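PDB 6PNR: alpha-glucosidase from [Eubacterium] rectale, which probably hydrolyses alpha-linked sulfoquinovosides, releasing sulfoquinovose, the headgroup sugar of plant sulfolipids, as a family 31 glycoside hydrolase. Local coordinates for residues Phe532-Tyr535 / Thr540-Arg543. Residues are numbered along the deposited sequence; the frame is centred on the assembly and turned at random.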
ATOM      1  N   PHE A 532      -9.955 -29.086 -12.324  1.00 26.11           N
ATOM      2  CA  PHE A 532      -9.487 -30.448 -12.534  1.00 29.89           C
ATOM      3  C   PHE A 532      -9.519 -31.229 -11.228  1.00 27.08           C
ATOM      4  O   PHE A 532      -9.086 -30.730 -10.185  1.00 26.05           O
ATOM      5  CB  PHE A 532      -8.064 -30.438 -13.090  1.00 30.78           C
ATOM      6  CG  PHE A 532      -7.480 -31.808 -13.282  1.00 28.00           C
ATOM      7  CD1 PHE A 532      -7.731 -32.518 -14.439  1.00 28.73           C
ATOM      8  CD2 PHE A 532      -6.686 -32.381 -12.308  1.00 26.23           C
ATOM      9  CE1 PHE A 532      -7.191 -33.767 -14.633  1.00 27.22           C
ATOM     10  CE2 PHE A 532      -6.139 -33.651 -12.478  1.00 29.84           C
ATOM     11  CZ  PHE A 532      -6.391 -34.347 -13.647  1.00 27.84           C
ATOM     12  N   GLN A 533     -10.053 -32.447 -11.288  1.00 26.70           N
ATOM     13  CA  GLN A 533      -9.946 -33.429 -10.210  1.00 23.87           C
ATOM     14  C   GLN A 533      -9.255 -34.672 -10.746  1.00 25.52           C
ATOM     15  O   GLN A 533      -9.471 -35.049 -11.898  1.00 24.99           O
ATOM     16  CB  GLN A 533     -11.326 -33.814  -9.657  1.00 25.57           C
ATOM     17  CG  GLN A 533     -12.241 -32.632  -9.380  1.00 25.77           C
ATOM     18  CD  GLN A 533     -11.713 -31.738  -8.263  1.00 33.00           C
ATOM     19  OE1 GLN A 533     -10.815 -32.132  -7.501  1.00 27.57           O
ATOM     20  NE2 GLN A 533     -12.259 -30.529  -8.164  1.00 27.68           N
ATOM     21  N   TYR A 534      -8.423 -35.312  -9.912  1.00 24.40           N
ATOM     22  CA  TYR A 534      -7.678 -36.476 -10.372  1.00 26.94           C
ATOM     23  C   TYR A 534      -8.583 -37.537 -10.981  1.00 28.47           C
ATOM     24  O   TYR A 534      -8.177 -38.230 -11.924  1.00 28.22           O
ATOM     25  CB  TYR A 534      -6.865 -37.090  -9.219  1.00 24.91           C
ATOM     26  CG  TYR A 534      -7.668 -37.902  -8.203  1.00 24.34           C
ATOM     27  CD1 TYR A 534      -7.946 -39.247  -8.415  1.00 28.15           C
ATOM     28  CD2 TYR A 534      -8.122 -37.320  -7.019  1.00 25.88           C
ATOM     29  CE1 TYR A 534      -8.681 -39.993  -7.492  1.00 26.12           C
ATOM     30  CE2 TYR A 534      -8.850 -38.050  -6.089  1.00 23.48           C
ATOM     31  CZ  TYR A 534      -9.115 -39.398  -6.332  1.00 22.93           C
ATOM     32  OH  TYR A 534      -9.836 -40.133  -5.434  1.00 27.39           O
ATOM     33  N   TYR A 535      -9.798 -37.689 -10.456  1.00 27.87           N
ATOM     34  CA  TYR A 535     -10.716 -38.710 -10.947  1.00 29.10           C
ATOM     35  C   TYR A 535     -11.407 -38.314 -12.249  1.00 29.31           C
ATOM     36  O   TYR A 535     -12.255 -39.071 -12.732  1.00 29.18           O
ATOM     37  CB  TYR A 535     -11.756 -39.042  -9.876  1.00 24.40           C
ATOM     38  CG  TYR A 535     -12.441 -37.855  -9.217  1.00 26.38           C
ATOM     39  CD1 TYR A 535     -13.463 -37.168  -9.862  1.00 28.24           C
ATOM     40  CD2 TYR A 535     -12.099 -37.460  -7.932  1.00 26.54           C
ATOM     41  CE1 TYR A 535     -14.101 -36.089  -9.259  1.00 24.39           C
ATOM     42  CE2 TYR A 535     -12.725 -36.382  -7.321  1.00 25.52           C
ATOM     43  CZ  TYR A 535     -13.733 -35.714  -7.972  1.00 26.52           C
ATOM     44  OH  TYR A 535     -14.356 -34.653  -7.352  1.00 28.88           O
ATOM     45  N   THR A 540      -4.338 -39.609 -15.489  1.00 28.87           N
ATOM     46  CA  THR A 540      -3.958 -39.074 -14.185  1.00 25.71           C
ATOM     47  C   THR A 540      -4.097 -40.124 -13.092  1.00 28.78           C
ATOM     48  O   THR A 540      -3.234 -40.227 -12.211  1.00 26.71           O
ATOM     49  CB  THR A 540      -4.803 -37.840 -13.850  1.00 30.09           C
ATOM     50  OG1 THR A 540      -4.628 -36.847 -14.869  1.00 31.83           O
ATOM     51  CG2 THR A 540      -4.366 -37.234 -12.520  1.00 26.89           C
ATOM     52  N   MET A 541      -5.169 -40.920 -13.130  1.00 25.61           N
ATOM     53  CA  MET A 541      -5.333 -41.943 -12.104  1.00 26.92           C
ATOM     54  C   MET A 541      -4.255 -43.019 -12.218  1.00 32.54           C
ATOM     55  O   MET A 541      -3.767 -43.531 -11.201  1.00 29.87           O
ATOM     56  CB  MET A 541      -6.734 -42.547 -12.181  1.00 26.13           C
ATOM     57  CG  MET A 541      -7.778 -41.590 -11.662  1.00 32.69           C
ATOM     58  SD  MET A 541      -9.425 -42.272 -11.538  1.00 34.12           S
ATOM     59  CE  MET A 541      -9.947 -42.094 -13.231  1.00 31.22           C
ATOM     60  N   GLU A 542      -3.852 -43.358 -13.442  1.00 32.05           N
ATOM     61  CA  GLU A 542      -2.763 -44.313 -13.612  1.00 33.96           C
ATOM     62  C   GLU A 542      -1.449 -43.742 -13.095  1.00 28.69           C
ATOM     63  O   GLU A 542      -0.676 -44.447 -12.430  1.00 29.65           O
ATOM     64  CB  GLU A 542      -2.643 -44.708 -15.084  1.00 35.10           C
ATOM     65  CG  GLU A 542      -3.878 -45.428 -15.621  1.00 41.93           C
ATOM     66  CD  GLU A 542      -3.956 -45.409 -17.150  1.00 53.29           C
ATOM     67  OE1 GLU A 542      -2.904 -45.180 -17.793  1.00 53.11           O
ATOM     68  OE2 GLU A 542      -5.069 -45.611 -17.700  1.00 50.66           O
ATOM     69  N   ARG A 543      -1.187 -42.462 -13.382  1.00 28.86           N
ATOM     70  CA  ARG A 543       0.012 -41.803 -12.871  1.00 28.07           C
ATOM     71  C   ARG A 543      -0.012 -41.698 -11.351  1.00 28.64           C
ATOM     72  O   ARG A 543       1.006 -41.921 -10.690  1.00 31.83           O
ATOM     73  CB  ARG A 543       0.143 -40.408 -13.490  1.00 27.48           C
ATOM     74  CG  ARG A 543       0.606 -40.398 -14.938  1.00 29.64           C
ATOM     75  CD  ARG A 543       0.467 -38.988 -15.503  1.00 32.92           C
ATOM     76  NE  ARG A 543       0.985 -38.871 -16.861  1.00 36.42           N
ATOM     77  CZ  ARG A 543       2.264 -38.652 -17.139  1.00 40.81           C
ATOM     78  NH1 ARG A 543       3.146 -38.533 -16.151  1.00 39.85           N
ATOM     79  NH2 ARG A 543       2.661 -38.547 -18.400  1.00 45.40           N
TER
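Thr540 and Met541, in the first turn of helix 538-568, pack against Phe532, Tyr534 and Tyr535 of the loop that leads into that helix, a buried local contact made by van der Waals touches, with no hydrogen bond between the two segments. Phe532 and Thr540 approach from opposite directions: CG anti to the backbone N (chi1 178°) carries the phenyl ring out to Thr540, which it meets at its edge, Phe532 CZ lying 3.3 Å from Thr540 OG1 and 3.7 Å from Thr540 CG2. The hydroxyl is hydrogen-bonded to Asp537, just before the helix, and meets the ring by van der Waals contact only. This turn belongs to the family 31 TIM-barrel domain, where helices 250-262 and 504-514 flank the same spot; Tyr534 touches Phe507 and sends its OH to Thr260. Met541 crosses Tyr534 at about a right angle, its CG 3.4 Å from Tyr534 O and 4.0 Å from the ring-edge atom Tyr534 CD1. Met541 SD reaches Tyr535 CA at 3.8 Å, and a bend at chi3 (-82°) turns Met541 CE to 3.8 Å from Tyr535 O. Shortening Met541 to an alanine would probably leave the Tyr535 backbone and the edge of Tyr534 without their apolar cover from the helix. The side chain of Tyr535 leaves its backbone away from the helix, its OH hydrogen-bonded to Glu524 and Arg252; this side chain is about 13 Å from the bound inhibitor.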